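Uncharacterized protein (Staphylococcus aureus subsp. aureus, PDB 3H04) is of unknown function but has the fold of an alpha/beta hydrolase and probably acts as a serine hydrolase, perhaps an esterase. Local coordinates at residues A[14-19]-A[66-71]; A[42-47]-A[164-169]; A[110-115]-A[199-204]; A[124-129]-A[246-251]. One frame throughout, in Å; residues are numbered along the deposited sequence.

Interaction 1. Residues A[14-19]-A[66-71]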
# COMPACT_ATOMS: atom_id res chain seq x y z
N PHE A 14 8.96 12.54 -15.28
CA PHE A 14 9.52 11.31 -14.69
C PHE A 14 8.69 10.13 -15.16
O PHE A 14 7.45 10.23 -15.15
CB PHE A 14 9.53 11.34 -13.15
CG PHE A 14 10.31 10.19 -12.53
CD1 PHE A 14 11.68 10.31 -12.26
CD2 PHE A 14 9.68 8.98 -12.25
CE1 PHE A 14 12.40 9.26 -11.73
CE2 PHE A 14 10.40 7.90 -11.71
CZ PHE A 14 11.75 8.05 -11.46
N ALA A 15 9.33 9.04 -15.56
CA ALA A 15 8.58 7.84 -15.98
C ALA A 15 8.18 6.96 -14.77
O ALA A 15 9.03 6.62 -13.92
CB ALA A 15 9.38 7.03 -17.06
N LEU A 16 6.88 6.67 -14.63
CA LEU A 16 6.43 5.74 -13.61
C LEU A 16 5.97 4.51 -14.34
O LEU A 16 4.95 4.57 -15.01
CB LEU A 16 5.24 6.27 -12.78
CG LEU A 16 5.55 7.47 -11.92
CD1 LEU A 16 4.26 7.94 -11.24
CD2 LEU A 16 6.69 7.13 -10.92
N PRO A 17 6.73 3.41 -14.26
CA PRO A 17 6.30 2.18 -14.94
C PRO A 17 5.11 1.56 -14.22
O PRO A 17 4.94 1.77 -13.02
CB PRO A 17 7.51 1.24 -14.80
CG PRO A 17 8.24 1.78 -13.54
CD PRO A 17 8.06 3.27 -13.62
N TYR A 18 4.26 0.88 -14.97
CA TYR A 18 3.29 -0.01 -14.40
C TYR A 18 3.12 -1.21 -15.32
O TYR A 18 3.43 -1.11 -16.51
CB TYR A 18 1.96 0.67 -14.05
CG TYR A 18 1.12 1.17 -15.18
CD1 TYR A 18 0.17 0.34 -15.79
CD2 TYR A 18 1.24 2.48 -15.64
CE1 TYR A 18 -0.63 0.80 -16.83
CE2 TYR A 18 0.45 2.95 -16.69
CZ TYR A 18 -0.48 2.09 -17.26
OH TYR A 18 -1.26 2.58 -18.23
N THR A 19 2.74 -2.34 -14.72
CA THR A 19 2.49 -3.60 -15.40
C THR A 19 1.05 -4.03 -15.23
O THR A 19 0.42 -3.84 -14.17
CB THR A 19 3.37 -4.77 -14.89
OG1 THR A 19 3.01 -5.06 -13.52
CG2 THR A 19 4.84 -4.39 -14.94
N SER A 66 3.74 1.95 -9.72
CA SER A 66 4.97 2.42 -9.09
C SER A 66 4.84 3.87 -8.68
O SER A 66 4.01 4.61 -9.25
CB SER A 66 6.14 2.21 -10.04
OG SER A 66 6.32 0.79 -10.21
N TYR A 67 5.62 4.25 -7.67
CA TYR A 67 5.70 5.64 -7.24
C TYR A 67 7.12 5.88 -6.74
O TYR A 67 7.79 4.94 -6.32
CB TYR A 67 4.68 5.92 -6.12
CG TYR A 67 4.79 4.96 -4.97
CD1 TYR A 67 5.63 5.23 -3.89
CD2 TYR A 67 4.05 3.80 -4.94
CE1 TYR A 67 5.73 4.33 -2.83
CE2 TYR A 67 4.12 2.90 -3.87
CZ TYR A 67 4.97 3.19 -2.82
OH TYR A 67 5.10 2.31 -1.80
N ARG A 68 7.56 7.14 -6.75
CA ARG A 68 8.88 7.50 -6.23
C ARG A 68 8.91 7.35 -4.70
O ARG A 68 7.95 7.63 -3.99
CB ARG A 68 9.29 8.88 -6.74
CG ARG A 68 9.76 8.85 -8.21
CD ARG A 68 9.97 10.25 -8.78
NE ARG A 68 8.72 10.92 -9.09
CZ ARG A 68 8.65 12.11 -9.66
NH1 ARG A 68 9.78 12.79 -9.95
NH2 ARG A 68 7.49 12.65 -9.94
N LEU A 69 10.01 6.87 -4.17
CA LEU A 69 10.10 6.60 -2.76
C LEU A 69 10.64 7.74 -1.92
O LEU A 69 11.45 8.58 -2.39
CB LEU A 69 10.99 5.37 -2.56
CG LEU A 69 10.54 4.10 -3.30
CD1 LEU A 69 11.66 3.01 -3.31
CD2 LEU A 69 9.19 3.54 -2.82
N LEU A 70 10.25 7.74 -0.64
CA LEU A 70 10.99 8.53 0.36
C LEU A 70 12.37 7.90 0.58
O LEU A 70 12.52 6.72 0.43
CB LEU A 70 10.25 8.60 1.68
CG LEU A 70 8.76 8.92 1.76
CD1 LEU A 70 8.37 8.55 3.18
CD2 LEU A 70 8.50 10.36 1.45
N PRO A 71 13.38 8.70 0.97
CA PRO A 71 13.30 10.12 1.30
C PRO A 71 13.68 11.06 0.15
O PRO A 71 13.77 12.26 0.35
CB PRO A 71 14.33 10.24 2.42
CG PRO A 71 15.43 9.32 1.95
CD PRO A 71 14.66 8.12 1.40
O HOH W 1 2.80 3.53 -11.95
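In the antiparallel N-terminal part of the alpha/beta-hydrolase sheet, next to edge strand 4-9, strand 15-21 runs past the loop that follows strand 60-65, and a cation-pi stack joins Phe14 to Arg68. The guanidinium of Arg68 lies flat on the ring, with centres 4.5 Å apart and planes at 12°. Its aliphatic part shares the same face: Arg68 CD sits 3.6 Å from the centroid of the Phe14 ring, almost on the ring normal, in a CH-pi contact. Two features of the arginine explain this fit. CG stands beside the backbone N, and the chain bends at chi3 (-75°), which lays the guanidinium back over the ring toward Phe14 CB. Salt bridges from NH1 to Asp12 and from NE to Asp81 probably fix the rotation of the guanidinium. Beyond the stack, Leu16 rests both methyls on the backbone of the loop, CD1 3.9 Å from Ser66 O and CD2 4.1 Å from Tyr67 CA. Tyr67 itself turns away and stacks on His36. At the far end the two backbones are bridged by water 1, which accepts from Ser66 N at 2.9 Å and donates to Pro17 O at 3.0 Å.

Interaction 2. Residues A[42-47]-A[164-169]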
# COMPACT_ATOMS: atom_id res chain seq x y z
N PHE A 42 11.03 1.71 0.78
CA PHE A 42 11.65 0.68 0.03
C PHE A 42 10.58 -0.20 -0.67
O PHE A 42 9.37 0.05 -0.57
CB PHE A 42 12.58 -0.21 0.93
CG PHE A 42 11.85 -1.07 1.94
CD1 PHE A 42 11.55 -2.39 1.65
CD2 PHE A 42 11.40 -0.53 3.17
CE1 PHE A 42 10.90 -3.19 2.56
CE2 PHE A 42 10.72 -1.31 4.10
CZ PHE A 42 10.45 -2.65 3.79
N GLY A 43 11.04 -1.20 -1.39
CA GLY A 43 10.13 -2.17 -2.00
C GLY A 43 10.16 -2.10 -3.52
O GLY A 43 11.08 -1.48 -4.15
N LYS A 44 9.22 -2.80 -4.12
CA LYS A 44 9.07 -2.82 -5.58
C LYS A 44 7.64 -3.27 -5.88
O LYS A 44 7.01 -3.97 -5.06
CB LYS A 44 10.07 -3.77 -6.25
CG LYS A 44 9.90 -5.25 -5.91
CD LYS A 44 11.09 -6.11 -6.45
CE LYS A 44 10.93 -7.56 -5.96
NZ LYS A 44 11.61 -8.48 -6.85
N ALA A 45 7.16 -2.87 -7.06
CA ALA A 45 5.79 -3.13 -7.52
C ALA A 45 5.50 -4.62 -7.71
O ALA A 45 4.37 -5.06 -7.44
CB ALA A 45 5.53 -2.38 -8.84
N ASN A 46 6.48 -5.38 -8.22
CA ASN A 46 6.31 -6.81 -8.48
C ASN A 46 6.75 -7.71 -7.30
O ASN A 46 7.55 -8.62 -7.50
CB ASN A 46 7.02 -7.25 -9.77
CG ASN A 46 8.52 -7.02 -9.72
OD1 ASN A 46 9.01 -6.15 -8.97
ND2 ASN A 46 9.26 -7.79 -10.50
N ASP A 47 6.21 -7.44 -6.10
CA ASP A 47 6.59 -8.17 -4.88
C ASP A 47 5.55 -9.19 -4.43
O ASP A 47 5.75 -9.83 -3.40
CB ASP A 47 6.92 -7.24 -3.70
CG ASP A 47 5.70 -6.46 -3.16
OD1 ASP A 47 4.63 -6.47 -3.80
OD2 ASP A 47 5.84 -5.85 -2.08
N VAL A 164 13.93 7.03 -7.05
CA VAL A 164 13.80 5.70 -7.56
C VAL A 164 12.37 5.22 -7.32
O VAL A 164 11.69 5.73 -6.44
CB VAL A 164 14.81 4.71 -6.85
CG1 VAL A 164 16.26 4.98 -7.33
CG2 VAL A 164 14.68 4.75 -5.34
N VAL A 165 11.92 4.24 -8.09
CA VAL A 165 10.62 3.61 -7.81
C VAL A 165 10.75 2.21 -7.23
O VAL A 165 9.75 1.59 -6.92
CB VAL A 165 9.68 3.55 -9.04
CG1 VAL A 165 9.50 4.92 -9.64
CG2 VAL A 165 10.23 2.58 -10.10
N GLN A 166 11.97 1.74 -7.05
CA GLN A 166 12.23 0.48 -6.42
C GLN A 166 13.65 0.51 -5.83
O GLN A 166 14.47 1.36 -6.18
CB GLN A 166 12.04 -0.68 -7.40
CG GLN A 166 13.08 -0.68 -8.53
CD GLN A 166 12.97 -1.90 -9.44
OE1 GLN A 166 12.65 -2.99 -9.01
NE2 GLN A 166 13.25 -1.71 -10.70
N ASP A 167 13.91 -0.40 -4.92
CA ASP A 167 15.22 -0.47 -4.28
C ASP A 167 16.30 -0.50 -5.34
O ASP A 167 16.23 -1.29 -6.30
CB ASP A 167 15.39 -1.74 -3.39
CG ASP A 167 14.40 -1.83 -2.28
OD1 ASP A 167 13.72 -0.83 -1.97
OD2 ASP A 167 14.23 -2.95 -1.75
N GLN A 168 17.29 0.38 -5.17
CA GLN A 168 18.49 0.41 -6.01
C GLN A 168 19.66 -0.39 -5.40
O GLN A 168 20.69 -0.63 -6.05
CB GLN A 168 18.88 1.88 -6.34
CG GLN A 168 19.80 2.62 -5.37
CD GLN A 168 19.18 2.90 -4.03
OE1 GLN A 168 17.96 2.72 -3.81
NE2 GLN A 168 20.03 3.37 -3.10
N ILE A 169 19.53 -0.72 -4.12
CA ILE A 169 20.49 -1.52 -3.37
C ILE A 169 19.70 -2.45 -2.47
O ILE A 169 18.68 -2.06 -1.92
CB ILE A 169 21.44 -0.59 -2.56
CG1 ILE A 169 22.65 -1.36 -1.98
CG2 ILE A 169 20.70 0.21 -1.49
CD1 ILE A 169 23.71 -1.77 -2.96
O HOH W 2 8.27 -0.53 -8.35
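Gly43 and Asp167 hold each other by two hydrogen bonds that run in opposite senses. Gly43 N donates to Asp167 OD1 (2.8 Å, 159° at the hydrogen), and Asp167 N returns a bond to Gly43 O at 3.1 Å. The carboxylate oxygen is approached on its syn side, though the N-H stands 32° out of the carboxylate plane. The same glycine carbonyl takes a CA-H...O contact from Gln166, whose CA lies 3.2 Å from Gly43 O. Asp167 reaches the glycine because its CG stands beside its own backbone N (chi1 -60°), a position that brings OD1 to within 3.2 Å of Phe42 CB as well. Gly43 has a positive phi, a backbone shape that suits glycine, and offers both N and O to the same aspartate.

The contact lies on the surface and joins two connections of the alpha/beta-hydrolase fold: the loop between strand 30-35 and helix 50-56, and the loop between helices 152-156 and 173-182. Alongside the paired bonds, Lys44 and Gln166 pack by their first carbons, with 3.8 Å between Lys44 CB and Gln166 CB, and both chains then run on extended. Further out, water 2 accepts from Ala45 N at 2.9 Å and donates to Val165 O at 3.0 Å. In the next shell Ala45 O accepts from Gln64 NE2, Val165 leans on Leu16 and Pro17 of strand 15-21, and Asp167 packs against Arg172.

Interaction 3. Residues A[110-115]-A[199-204]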
# COMPACT_ATOMS: atom_id res chain seq x y z
N SER A 110 -3.86 3.19 -1.14
CA SER A 110 -5.08 2.64 -1.73
C SER A 110 -6.35 3.26 -1.11
O SER A 110 -7.32 3.52 -1.81
CB SER A 110 -5.15 1.13 -1.58
OG SER A 110 -4.10 0.52 -2.27
N LEU A 111 -6.30 3.54 0.18
CA LEU A 111 -7.41 4.20 0.85
C LEU A 111 -7.52 5.66 0.48
O LEU A 111 -8.66 6.16 0.39
CB LEU A 111 -7.33 4.03 2.36
CG LEU A 111 -7.63 2.61 2.89
CD1 LEU A 111 -6.90 2.44 4.24
CD2 LEU A 111 -9.15 2.37 3.02
N LEU A 112 -6.38 6.36 0.29
CA LEU A 112 -6.43 7.77 -0.20
C LEU A 112 -7.12 7.85 -1.58
O LEU A 112 -7.99 8.76 -1.87
CB LEU A 112 -5.04 8.40 -0.24
CG LEU A 112 -4.33 8.59 1.12
CD1 LEU A 112 -2.93 9.27 0.99
CD2 LEU A 112 -5.24 9.40 2.09
N ILE A 113 -6.74 6.93 -2.46
CA ILE A 113 -7.38 6.84 -3.77
C ILE A 113 -8.90 6.63 -3.58
O ILE A 113 -9.71 7.36 -4.17
CB ILE A 113 -6.85 5.69 -4.62
CG1 ILE A 113 -5.41 5.95 -5.16
CG2 ILE A 113 -7.81 5.50 -5.83
CD1 ILE A 113 -4.70 4.71 -5.76
N ALA A 114 -9.29 5.69 -2.73
CA ALA A 114 -10.70 5.46 -2.42
C ALA A 114 -11.46 6.70 -1.92
O ALA A 114 -12.65 6.82 -2.19
CB ALA A 114 -10.89 4.25 -1.42
N ARG A 115 -10.79 7.61 -1.22
CA ARG A 115 -11.44 8.84 -0.80
C ARG A 115 -11.54 9.84 -1.96
O ARG A 115 -12.53 10.54 -2.09
CB ARG A 115 -10.68 9.47 0.39
CG ARG A 115 -11.31 10.74 0.96
CD ARG A 115 -10.34 11.50 1.84
NE ARG A 115 -9.13 11.92 1.12
CZ ARG A 115 -8.04 12.36 1.72
NH1 ARG A 115 -8.03 12.50 3.05
NH2 ARG A 115 -6.98 12.70 1.02
N TYR A 199 -3.68 13.93 4.53
CA TYR A 199 -2.93 12.70 4.85
C TYR A 199 -3.61 11.80 5.90
O TYR A 199 -3.05 10.76 6.24
CB TYR A 199 -1.52 13.07 5.36
CG TYR A 199 -0.85 14.19 4.58
CD1 TYR A 199 -0.40 13.99 3.28
CD2 TYR A 199 -0.70 15.45 5.15
CE1 TYR A 199 0.25 15.04 2.58
CE2 TYR A 199 -0.11 16.51 4.46
CZ TYR A 199 0.36 16.30 3.18
OH TYR A 199 0.92 17.35 2.51
N ASN A 200 -4.78 12.20 6.37
CA ASN A 200 -5.49 11.59 7.49
C ASN A 200 -6.97 11.55 7.11
O ASN A 200 -7.64 12.62 7.05
CB ASN A 200 -5.26 12.41 8.74
CG ASN A 200 -3.82 12.52 9.05
OD1 ASN A 200 -3.16 13.54 8.73
ND2 ASN A 200 -3.25 11.42 9.54
N ILE A 201 -7.49 10.36 6.84
CA ILE A 201 -8.86 10.27 6.29
C ILE A 201 -9.86 10.54 7.40
O ILE A 201 -9.91 9.78 8.38
CB ILE A 201 -9.13 8.93 5.58
CG1 ILE A 201 -8.17 8.72 4.44
CG2 ILE A 201 -10.54 8.88 4.98
CD1 ILE A 201 -8.33 7.33 3.78
N ALA A 202 -10.63 11.63 7.28
CA ALA A 202 -11.56 12.05 8.33
C ALA A 202 -12.71 11.04 8.52
O ALA A 202 -13.05 10.31 7.59
CB ALA A 202 -12.15 13.45 8.03
N PRO A 203 -13.34 11.03 9.72
CA PRO A 203 -14.48 10.12 9.95
C PRO A 203 -15.60 10.22 8.89
O PRO A 203 -16.12 9.19 8.45
CB PRO A 203 -15.00 10.57 11.31
CG PRO A 203 -13.78 10.99 12.01
CD PRO A 203 -13.02 11.78 10.96
N ASP A 204 -15.93 11.45 8.48
CA ASP A 204 -17.00 11.69 7.50
C ASP A 204 -16.64 11.19 6.11
O ASP A 204 -17.53 10.84 5.34
CB ASP A 204 -17.36 13.17 7.43
CG ASP A 204 -18.36 13.59 8.51
OD1 ASP A 204 -18.84 12.70 9.27
OD2 ASP A 204 -18.71 14.80 8.57
O HOH W 3 -9.81 13.11 4.96
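With chi1 of -59° and chi2 near 180°, Ile201 stretches its CG1-CD1 arm out toward helix 105-116, while Arg115, its CG opposite the backbone N and its chain bent at chi3 (60°), runs alongside the same isoleucine. The methyl at the end of the arm settles against one turn of the helix: Ile201 CD1 lies 3.7 Å from Leu111 CB and 3.6 Å from Leu111 O. Further back on the arm, Ile201 CG1 meets Leu112 CD2 at 3.8 Å, the two side chains crossing at a slant. Arg115 touches both branches, CD 4.1 Å from Ile201 CG2 and NH1 4.0 Å from Ile201 CG1, so that one buried isoleucine is gripped by residues from three positions of the helix.

Arg115 and Ile201 point opposite ways where they lie side by side, and Leu112 CD2 covers one face of the guanidinium. No direct hydrogen bond joins the two segments. A water makes the polar link instead: water 3 accepts from Arg115 NH1 at 2.7 Å and from Ala202 N at 2.9 Å, the latter at the N-cap position of helix 203-206. The guanidinium also donates to the carbonyls of Ser197 and Lys198, and with several acceptors around it its rotation is probably well fixed.

This is plain packing of a connecting segment on the helix that follows the probable nucleophile elbow at the end of strand 98-103. Leu112 also touches Ile79 and Tyr83 of helix 75-91, Leu111 rests on Val122 of strand 121-125, and Ile201 reaches Leu206 of helix 203-206.

Interaction 4. Residues A[124-129]-A[246-251]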
# COMPACT_ATOMS: atom_id res chain seq x y z
N ASP A 124 -7.32 -3.94 1.92
CA ASP A 124 -6.38 -3.31 2.87
C ASP A 124 -5.73 -4.40 3.66
O ASP A 124 -6.34 -4.97 4.59
CB ASP A 124 -7.16 -2.36 3.79
CG ASP A 124 -6.38 -1.89 5.03
OD1 ASP A 124 -5.14 -2.06 5.14
OD2 ASP A 124 -7.09 -1.35 5.94
N PHE A 125 -4.49 -4.74 3.27
CA PHE A 125 -3.70 -5.71 4.03
C PHE A 125 -2.77 -4.92 4.96
O PHE A 125 -1.88 -4.20 4.49
CB PHE A 125 -2.88 -6.61 3.12
CG PHE A 125 -3.60 -7.82 2.58
CD1 PHE A 125 -5.00 -7.91 2.52
CD2 PHE A 125 -2.85 -8.88 2.09
CE1 PHE A 125 -5.64 -9.05 1.95
CE2 PHE A 125 -3.44 -9.97 1.57
CZ PHE A 125 -4.84 -10.08 1.49
N TYR A 126 -3.04 -5.00 6.27
CA TYR A 126 -2.21 -4.42 7.31
C TYR A 126 -1.70 -2.99 7.09
O TYR A 126 -0.52 -2.67 7.34
CB TYR A 126 -1.06 -5.34 7.73
CG TYR A 126 -0.37 -6.10 6.61
CD1 TYR A 126 0.66 -5.50 5.87
CD2 TYR A 126 -0.80 -7.36 6.24
CE1 TYR A 126 1.31 -6.18 4.80
CE2 TYR A 126 -0.13 -8.05 5.19
CZ TYR A 126 0.91 -7.45 4.49
OH TYR A 126 1.52 -8.10 3.45
N GLY A 127 -2.62 -2.14 6.63
CA GLY A 127 -2.38 -0.73 6.41
C GLY A 127 -3.08 0.13 7.47
O GLY A 127 -3.39 -0.30 8.60
N TYR A 128 -3.31 1.36 7.06
CA TYR A 128 -3.75 2.42 7.94
C TYR A 128 -4.33 3.52 7.10
O TYR A 128 -4.02 3.62 5.93
CB TYR A 128 -2.57 2.97 8.75
CG TYR A 128 -1.28 3.20 7.98
CD1 TYR A 128 -0.98 4.46 7.47
CD2 TYR A 128 -0.38 2.16 7.74
CE1 TYR A 128 0.20 4.69 6.76
CE2 TYR A 128 0.85 2.39 7.04
CZ TYR A 128 1.11 3.65 6.58
OH TYR A 128 2.24 3.91 5.88
N SER A 129 -5.15 4.37 7.72
CA SER A 129 -5.85 5.48 7.03
C SER A 129 -5.33 6.87 7.42
O SER A 129 -5.92 7.91 7.08
CB SER A 129 -7.34 5.39 7.40
OG SER A 129 -7.56 5.63 8.80
N ASN A 246 1.72 -12.84 15.67
CA ASN A 246 2.52 -11.69 16.02
C ASN A 246 3.38 -11.37 14.82
O ASN A 246 4.58 -11.45 14.89
CB ASN A 246 3.37 -11.96 17.26
CG ASN A 246 2.52 -12.15 18.49
OD1 ASN A 246 1.45 -11.57 18.60
ND2 ASN A 246 2.98 -12.98 19.42
N GLU A 247 2.73 -11.07 13.70
CA GLU A 247 3.41 -10.82 12.43
C GLU A 247 2.85 -9.57 11.79
O GLU A 247 1.82 -9.04 12.26
CB GLU A 247 3.19 -12.00 11.50
CG GLU A 247 3.89 -13.29 11.93
CD GLU A 247 3.61 -14.45 10.98
OE1 GLU A 247 3.28 -14.19 9.81
OE2 GLU A 247 3.71 -15.62 11.38
N HIS A 248 3.52 -9.06 10.76
CA HIS A 248 3.01 -7.89 10.01
C HIS A 248 2.54 -8.49 8.69
O HIS A 248 1.33 -8.72 8.51
CB HIS A 248 4.12 -6.80 9.86
CG HIS A 248 3.74 -5.63 8.98
ND1 HIS A 248 2.57 -4.90 9.15
CD2 HIS A 248 4.36 -5.09 7.90
CE1 HIS A 248 2.53 -3.93 8.24
NE2 HIS A 248 3.60 -4.04 7.47
N ASP A 249 3.49 -8.83 7.82
CA ASP A 249 3.17 -9.42 6.50
C ASP A 249 2.97 -10.95 6.61
O ASP A 249 3.85 -11.78 6.28
CB ASP A 249 4.17 -8.97 5.42
CG ASP A 249 5.64 -9.21 5.80
OD1 ASP A 249 5.95 -9.15 7.02
OD2 ASP A 249 6.45 -9.51 4.89
N PHE A 250 1.78 -11.30 7.08
CA PHE A 250 1.43 -12.70 7.34
C PHE A 250 1.48 -13.55 6.06
O PHE A 250 1.58 -14.77 6.15
CB PHE A 250 0.00 -12.81 7.93
CG PHE A 250 -1.09 -12.28 7.02
CD1 PHE A 250 -1.65 -13.09 6.02
CD2 PHE A 250 -1.56 -10.99 7.15
CE1 PHE A 250 -2.63 -12.60 5.16
CE2 PHE A 250 -2.55 -10.49 6.29
CZ PHE A 250 -3.07 -11.28 5.30
N ASP A 251 1.39 -12.87 4.91
CA ASP A 251 1.42 -13.47 3.57
C ASP A 251 2.78 -13.43 2.93
O ASP A 251 2.91 -13.64 1.72
CB ASP A 251 0.40 -12.76 2.66
CG ASP A 251 0.70 -11.26 2.47
OD1 ASP A 251 1.34 -10.61 3.35
OD2 ASP A 251 0.21 -10.71 1.46
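Asp251 OD1 takes a short hydrogen bond from Tyr126 OH, 2.5 Å long, on its syn lone pair, the side facing OD2. The other carboxylate oxygen, OD2, is held by a salt bridge from Arg103 and a hydrogen bond from Tyr262, so the group is fixed at both ends. Tyr126 packs against the loop that carries His248, the histidine of a probable Ser-His-Asp triad with Ser104 and Asp220, as in other alpha/beta hydrolases. Its ring presents an edge to the imidazole face, with Tyr126 CD1 3.4 Å from His248 CE1 and planes at 61°. The imidazole is brought there by a His248 CG that extends away from the backbone N (chi1 174°). Over one face of the tyrosine stand His248 O, 3.4 Å from Tyr126 CD2, and Asp249 CA, 4.0 Å from the centroid in a CH-pi contact. Phe250, its ring at 86° to that of Tyr126, brings CE2 to the tyrosine edge, 3.6 Å from Tyr126 CD2. Phe125 completes this aromatic cluster, its CE2 4.0 Å from Phe250 CZ. Phe125 ends strand 121-125 and packs on Ile261 of helix 256-273, while Phe250 rests on Ala215 of the neighbouring strand 212-217.

From the N terminus, interaction 1 closes first, tying strand 15-21 to the loop after strand 60-65, before interactions 3 and 4 open. Interaction 2 opens within that span, at 42-47, and closes only at 164-169, joining the loop after strand 30-35 to the loop before helix 173-182; it crosses interaction 1 and touches it through a probable backbone hydrogen bond between Leu69 and Val164. Interactions 3 and 4 both cross interaction 2 and also each other, with a probable hydrogen bond from Ile201 N to Ser129 O between them. Interaction 3 ties helix 105-116 to the connection ahead of strand 212-217, interaction 4 the end of strand 121-125 to the loop before C-terminal helix 256-273.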